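Local coordinates for uncharacterized protein TP-0789 domain-containing protein (Desulfovibrio piger ATCC 29098, PDB 4Z48), which is of unknown function but belongs to the DUF1329 family and has a LolA-like domain, so it may handle lipophilic ligands or lipoproteins, at residues Asp14-Met19 with Tyr133-Gln138; Leu79-Arg84 with Asp89-Val94. One frame throughout, in Å; residues are numbered along the deposited sequence.

Interaction 1: Asp14-Met19 with Tyr133-Gln138; sequences DLAVRM and YDYLLQ
Tyr-135 and Ala-16 meet because the tyrosine side chain swings CG beside its own backbone N (chi1 -59°). This carries the ring toward the helix, and one face comes to lie against the methyl of Ala-16. Leu-15 and Leu-137 both carry CG anti to the backbone N, and their methyl ends meet in a separate apolar touch, away from the ring.

The Ala-16 methyl sits over one face of the tyrosine ring as a CH-pi contact. CB is 3.7 Å from the centroid of the Tyr-135 ring and 21° off its normal. It is shifted from the centre toward the CE1-CZ bond. CB of Ala-16 is therefore equally close to CZ and CE1 of Tyr-135, at 3.5 Å. The phenol oxygen turns to a different partner: OH of Tyr-135 is hydrogen-bonded to the carbonyl O of Val-130, which pins the far end of the ring.

The second touch is purely apolar. CD2 of Leu-15 approaches CD1 of Leu-137 at 4.2 Å, methyl to methyl. No hydrogen bond links the two segments, and the contact buries a modest 128 Å². Leu-15 also rests on Tyr-149 and Leu-151 of the next strand, 146-155, and Tyr-135 touches Tyr-13 of the same helix.

Alternate strand residues Tyr-135 and Leu-137 point toward the helix, which answers with the neighbours Leu-15 and Ala-16. The backbone of Leu-137 also bonds to Pro-8, the first residue of the helix. The result is an N-terminal helix packed against the outermost strand, 133-143. It is consistent with the LolA-like fold, in which helices pack against a strongly curved antiparallel sheet that forms an unclosed barrel.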
loop_
_atom_site.group_PDB
_atom_site.type_symbol
_atom_site.label_atom_id
_atom_site.label_comp_id
_atom_site.label_asym_id
_atom_site.label_seq_id
_atom_site.Cartn_x
_atom_site.Cartn_y
_atom_site.Cartn_z
ATOM N N ASP A 14 15.997 8.923 8.965
ATOM C CA ASP A 14 15.596 8.837 10.368
ATOM C C ASP A 14 14.058 8.977 10.521
ATOM O O ASP A 14 13.446 8.225 11.289
ATOM C CB ASP A 14 16.368 9.842 11.218
ATOM C CG ASP A 14 17.827 9.410 11.392
ATOM O OD1 ASP A 14 18.147 8.247 11.058
ATOM O OD2 ASP A 14 18.632 10.226 11.851
ATOM N N LEU A 15 13.441 9.883 9.738
ATOM C CA LEU A 15 11.992 10.057 9.703
ATOM C C LEU A 15 11.312 8.803 9.167
ATOM O O LEU A 15 10.368 8.315 9.800
ATOM C CB LEU A 15 11.580 11.280 8.866
ATOM C CG LEU A 15 10.076 11.507 8.701
ATOM C CD1 LEU A 15 9.417 11.817 10.039
ATOM C CD2 LEU A 15 9.809 12.586 7.704
ATOM N N ALA A 16 11.802 8.267 8.021
ATOM C CA ALA A 16 11.274 7.045 7.421
ATOM C C ALA A 16 11.260 5.891 8.448
ATOM O O ALA A 16 10.294 5.151 8.489
ATOM C CB ALA A 16 12.088 6.670 6.189
ATOM N N VAL A 17 12.296 5.796 9.303
ATOM C CA VAL A 17 12.444 4.780 10.354
ATOM C C VAL A 17 11.335 4.968 11.413
ATOM O O VAL A 17 10.690 3.987 11.781
ATOM C CB VAL A 17 13.868 4.800 10.994
ATOM C CG1 VAL A 17 13.929 4.011 12.303
ATOM C CG2 VAL A 17 14.925 4.294 10.013
ATOM N N ARG A 18 11.134 6.212 11.888
ATOM C CA ARG A 18 10.083 6.564 12.866
ATOM C C ARG A 18 8.698 6.207 12.322
ATOM O O ARG A 18 7.864 5.660 13.056
ATOM C CB ARG A 18 10.130 8.059 13.237
ATOM C CG ARG A 18 11.319 8.458 14.104
ATOM C CD ARG A 18 11.023 9.712 14.908
ATOM N NE ARG A 18 10.976 10.927 14.091
ATOM C CZ ARG A 18 10.062 11.892 14.215
ATOM N NH1 ARG A 18 9.096 11.793 15.126
ATOM N NH2 ARG A 18 10.111 12.964 13.432
HETATM N N MSE A 19 8.458 6.495 11.026
HETATM C CA MSE A 19 7.214 6.174 10.341
HETATM C C MSE A 19 6.950 4.670 10.349
HETATM O O MSE A 19 5.808 4.244 10.466
HETATM C CB MSE A 19 7.265 6.676 8.888
HETATM C CG MSE A 19 7.268 8.187 8.773
HETATM SE SE MSE A 19 7.505 8.721 6.906
HETATM C CE MSE A 19 5.829 8.057 6.076
ATOM N N TYR A 133 14.887 2.480 -0.264
ATOM C CA TYR A 133 14.960 3.856 -0.766
ATOM C C TYR A 133 16.069 4.726 -0.193
ATOM O O TYR A 133 16.562 4.493 0.893
ATOM C CB TYR A 133 13.620 4.582 -0.431
ATOM C CG TYR A 133 12.375 3.838 -0.856
ATOM C CD1 TYR A 133 11.760 2.921 -0.006
ATOM C CD2 TYR A 133 11.805 4.054 -2.106
ATOM C CE1 TYR A 133 10.612 2.226 -0.396
ATOM C CE2 TYR A 133 10.655 3.374 -2.504
ATOM C CZ TYR A 133 10.076 2.441 -1.656
ATOM O OH TYR A 133 8.948 1.756 -2.047
ATOM N N ASP A 134 16.380 5.796 -0.916
ATOM C CA ASP A 134 17.208 6.933 -0.522
ATOM C C ASP A 134 16.249 8.063 -0.189
ATOM O O ASP A 134 15.280 8.265 -0.915
ATOM C CB ASP A 134 18.153 7.327 -1.660
ATOM C CG ASP A 134 19.208 6.279 -1.924
ATOM O OD1 ASP A 134 19.893 5.876 -0.962
ATOM O OD2 ASP A 134 19.311 5.826 -3.074
ATOM N N TYR A 135 16.505 8.793 0.878
ATOM C CA TYR A 135 15.597 9.847 1.321
ATOM C C TYR A 135 16.167 11.226 1.210
ATOM O O TYR A 135 17.375 11.408 1.220
ATOM C CB TYR A 135 15.170 9.587 2.777
ATOM C CG TYR A 135 14.490 8.245 2.935
ATOM C CD1 TYR A 135 13.146 8.088 2.627
ATOM C CD2 TYR A 135 15.217 7.111 3.290
ATOM C CE1 TYR A 135 12.531 6.841 2.693
ATOM C CE2 TYR A 135 14.611 5.863 3.377
ATOM C CZ TYR A 135 13.263 5.733 3.078
ATOM O OH TYR A 135 12.639 4.513 3.118
ATOM N N LEU A 136 15.275 12.213 1.185
ATOM C CA LEU A 136 15.651 13.617 1.271
ATOM C C LEU A 136 14.532 14.417 2.005
ATOM O O LEU A 136 13.426 14.594 1.486
ATOM C CB LEU A 136 15.968 14.170 -0.121
ATOM C CG LEU A 136 16.497 15.592 -0.267
ATOM C CD1 LEU A 136 17.870 15.764 0.393
ATOM C CD2 LEU A 136 16.569 15.959 -1.751
ATOM N N LEU A 137 14.808 14.829 3.249
ATOM C CA LEU A 137 13.878 15.655 4.005
ATOM C C LEU A 137 13.960 17.095 3.425
ATOM O O LEU A 137 14.991 17.743 3.550
ATOM C CB LEU A 137 14.182 15.622 5.526
ATOM C CG LEU A 137 13.279 16.487 6.400
ATOM C CD1 LEU A 137 11.833 16.009 6.333
ATOM C CD2 LEU A 137 13.750 16.502 7.844
ATOM N N GLN A 138 12.872 17.565 2.805
ATOM C CA GLN A 138 12.818 18.849 2.093
ATOM C C GLN A 138 12.366 19.997 2.948
ATOM O O GLN A 138 12.615 21.151 2.608
ATOM C CB GLN A 138 11.917 18.743 0.850
ATOM C CG GLN A 138 12.471 17.803 -0.216
ATOM C CD GLN A 138 13.642 18.376 -0.990
ATOM O OE1 GLN A 138 14.457 19.163 -0.484
ATOM N NE2 GLN A 138 13.720 18.008 -2.252
#

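Interaction 2: Leu79-Arg84 with Asp89-Val94; sequences LVWSYR and DDDMWV
Strands 79-82 and 91-94 run antiparallel, with axes 4.7 Å apart and N-to-C directions at 178°. They form a beta hairpin. Leu-79 with Trp-93 and Trp-81 with Asp-91 are hydrogen-bonded pairs. Val-80 with Met-92 is the non-hydrogen-bonded pair between them. The straightest of the four backbone bonds is Trp-81 N to Asp-91 O, 2.8 Å.

One face of the hairpin carries Leu-79, Trp-81, Asp-91 and Trp-93. The two indoles make an edge-to-face pair, with planes at 78°. CZ3 of Trp-93 stands over the centre of the Trp-81 ring, and CH2 of Trp-93 is 3.6 Å from CE3 of Trp-81. CE3 of Trp-93 lies beside the Leu-79 side chain, 4.1 Å from CG of Leu-79. Tyr-62 stacks on Trp-81, whose NE1 is hydrogen-bonded to the carbonyl O of Phe-239. On the other face, the bent end of selenomethionine Met-92 lies beside Val-80, with CE 3.9 Å from CG2 of Val-80.

At the turn end of the hairpin, Asp-90 and Asp-91 hold Ser-82 and Tyr-83. The carboxylate of Asp-90 grips both residues at once. Its OD1 accepts the backbone N of Tyr-83 at 2.9 Å, and its OD2 accepts the hydroxyl OG of Ser-82 at 2.7 Å. Both donors stand well out of the carboxylate plane. Asp-90 turns CG beside its backbone N (chi1 -73°), which presents both oxygens to the facing chain.

Asp-91 holds the phenol of Tyr-83 and also forms a salt bridge with Arg-104 through OD1. The arginine probably helps keep this carboxylate charged. The tyrosine ring and the carboxylate are perpendicular. OH of Tyr-83 donates to OD2 of Asp-91 at 2.6 Å, arriving on the anti side of that oxygen.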
loop_
_atom_site.group_PDB
_atom_site.type_symbol
_atom_site.label_atom_id
_atom_site.label_comp_id
_atom_site.label_asym_id
_atom_site.label_seq_id
_atom_site.Cartn_x
_atom_site.Cartn_y
_atom_site.Cartn_z
ATOM N N LEU A 79 -2.663 -13.318 -2.641
ATOM C CA LEU A 79 -1.777 -13.753 -1.564
ATOM C C LEU A 79 -0.451 -12.984 -1.725
ATOM O O LEU A 79 0.130 -13.008 -2.799
ATOM C CB LEU A 79 -1.562 -15.279 -1.575
ATOM C CG LEU A 79 -0.627 -15.872 -0.493
ATOM C CD1 LEU A 79 -1.069 -15.498 0.912
ATOM C CD2 LEU A 79 -0.572 -17.381 -0.606
ATOM N N VAL A 80 -0.026 -12.236 -0.697
ATOM C CA VAL A 80 1.203 -11.454 -0.799
ATOM C C VAL A 80 2.148 -11.865 0.318
ATOM O O VAL A 80 1.737 -11.903 1.478
ATOM C CB VAL A 80 0.963 -9.913 -0.766
ATOM C CG1 VAL A 80 2.265 -9.151 -1.023
ATOM C CG2 VAL A 80 -0.158 -9.467 -1.713
ATOM N N TRP A 81 3.386 -12.221 -0.046
ATOM C CA TRP A 81 4.490 -12.529 0.868
ATOM C C TRP A 81 5.526 -11.435 0.658
ATOM O O TRP A 81 6.274 -11.451 -0.331
ATOM C CB TRP A 81 5.069 -13.923 0.611
ATOM C CG TRP A 81 4.172 -15.076 0.928
ATOM C CD1 TRP A 81 2.911 -15.036 1.453
ATOM C CD2 TRP A 81 4.466 -16.462 0.689
ATOM N NE1 TRP A 81 2.408 -16.312 1.571
ATOM C CE2 TRP A 81 3.343 -17.206 1.115
ATOM C CE3 TRP A 81 5.596 -17.149 0.193
ATOM C CZ2 TRP A 81 3.301 -18.599 1.045
ATOM C CZ3 TRP A 81 5.554 -18.531 0.112
ATOM C CH2 TRP A 81 4.415 -19.244 0.535
ATOM N N SER A 82 5.463 -10.418 1.515
ATOM C CA SER A 82 6.282 -9.214 1.448
ATOM C C SER A 82 7.430 -9.343 2.446
ATOM O O SER A 82 7.201 -9.605 3.625
ATOM C CB SER A 82 5.417 -7.976 1.690
ATOM O OG SER A 82 6.078 -6.760 1.392
ATOM N N TYR A 83 8.673 -9.274 1.944
ATOM C CA TYR A 83 9.881 -9.497 2.748
ATOM C C TYR A 83 10.670 -8.233 3.078
ATOM O O TYR A 83 10.852 -7.353 2.235
ATOM C CB TYR A 83 10.831 -10.460 2.018
ATOM C CG TYR A 83 10.178 -11.739 1.544
ATOM C CD1 TYR A 83 9.809 -12.736 2.449
ATOM C CD2 TYR A 83 9.889 -11.936 0.199
ATOM C CE1 TYR A 83 9.165 -13.892 2.025
ATOM C CE2 TYR A 83 9.223 -13.082 -0.237
ATOM C CZ TYR A 83 8.883 -14.066 0.675
ATOM O OH TYR A 83 8.293 -15.218 0.238
ATOM N N ARG A 84 11.147 -8.154 4.314
ATOM C CA ARG A 84 11.996 -7.049 4.741
ATOM C C ARG A 84 13.363 -7.254 4.109
ATOM O O ARG A 84 13.933 -8.350 4.211
ATOM C CB ARG A 84 12.086 -6.975 6.277
ATOM C CG ARG A 84 12.526 -5.607 6.816
ATOM C CD ARG A 84 11.509 -4.498 6.560
ATOM N NE ARG A 84 10.327 -4.599 7.416
ATOM C CZ ARG A 84 9.416 -3.637 7.547
ATOM N NH1 ARG A 84 9.548 -2.493 6.888
ATOM N NH2 ARG A 84 8.369 -3.810 8.344
ATOM N N ASP A 89 12.701 -10.867 -3.767
ATOM C CA ASP A 89 11.578 -10.082 -4.262
ATOM C C ASP A 89 10.296 -10.541 -3.563
ATOM O O ASP A 89 10.195 -11.716 -3.188
ATOM C CB ASP A 89 11.424 -10.230 -5.789
ATOM C CG ASP A 89 12.611 -9.722 -6.572
ATOM O OD1 ASP A 89 12.981 -8.532 -6.391
ATOM O OD2 ASP A 89 13.187 -10.513 -7.342
ATOM N N ASP A 90 9.341 -9.631 -3.382
ATOM C CA ASP A 90 8.059 -9.980 -2.777
ATOM C C ASP A 90 7.326 -10.926 -3.691
ATOM O O ASP A 90 7.354 -10.746 -4.918
ATOM C CB ASP A 90 7.194 -8.736 -2.536
ATOM C CG ASP A 90 7.609 -7.817 -1.397
ATOM O OD1 ASP A 90 8.634 -8.117 -0.714
ATOM O OD2 ASP A 90 6.900 -6.818 -1.165
ATOM N N ASP A 91 6.726 -11.957 -3.104
ATOM C CA ASP A 91 5.931 -12.958 -3.788
ATOM C C ASP A 91 4.457 -12.544 -3.807
ATOM O O ASP A 91 3.887 -12.075 -2.814
ATOM C CB ASP A 91 6.100 -14.337 -3.116
ATOM C CG ASP A 91 7.442 -14.999 -3.340
ATOM O OD1 ASP A 91 7.907 -15.013 -4.489
ATOM O OD2 ASP A 91 8.011 -15.531 -2.363
HETATM N N MSE A 92 3.836 -12.732 -4.933
HETATM C CA MSE A 92 2.437 -12.389 -5.071
HETATM C C MSE A 92 1.760 -13.355 -6.036
HETATM O O MSE A 92 2.330 -13.734 -7.078
HETATM C CB MSE A 92 2.283 -10.945 -5.557
HETATM C CG MSE A 92 0.848 -10.496 -5.726
HETATM SE SE MSE A 92 0.736 -8.634 -6.262
HETATM C CE MSE A 92 1.498 -7.848 -4.789
ATOM N N TRP A 93 0.558 -13.747 -5.664
ATOM C CA TRP A 93 -0.295 -14.613 -6.467
ATOM C C TRP A 93 -1.751 -14.143 -6.440
ATOM O O TRP A 93 -2.221 -13.563 -5.458
ATOM C CB TRP A 93 -0.244 -16.048 -5.957
ATOM C CG TRP A 93 1.112 -16.689 -5.951
ATOM C CD1 TRP A 93 1.644 -17.485 -6.919
ATOM C CD2 TRP A 93 2.030 -16.718 -4.854
ATOM N NE1 TRP A 93 2.856 -17.990 -6.505
ATOM C CE2 TRP A 93 3.111 -17.548 -5.235
ATOM C CE3 TRP A 93 2.040 -16.129 -3.574
ATOM C CZ2 TRP A 93 4.184 -17.814 -4.379
ATOM C CZ3 TRP A 93 3.098 -16.397 -2.729
ATOM C CH2 TRP A 93 4.164 -17.217 -3.136
ATOM N N VAL A 94 -2.462 -14.429 -7.511
ATOM C CA VAL A 94 -3.894 -14.126 -7.602
ATOM C C VAL A 94 -4.633 -15.399 -7.995
ATOM O O VAL A 94 -4.194 -16.081 -8.924
ATOM C CB VAL A 94 -4.232 -12.943 -8.583
ATOM C CG1 VAL A 94 -3.707 -13.189 -10.004
ATOM C CG2 VAL A 94 -5.740 -12.634 -8.605
#

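In the fold
The chain starts with helix 8-20, which supplies the first half of interaction 1. It then runs through strands 27-38, 41-54 and 60-69 into strand 77-82. Interaction 2 closes a short turn there, with four residues between its segments. The chain goes on to strand 133-143, where interaction 1 closes a span of 113 residues. The hairpin falls within that span, so interaction 2 nests in interaction 1 and the two do not cross. Interaction 1 brings the N-terminal helix onto strand 133-143, an edge strand within the chain; interaction 2 joins the adjacent strands 77-82 and 91-96. Their centres are 24 Å apart, and their nearest atoms about 8 Å.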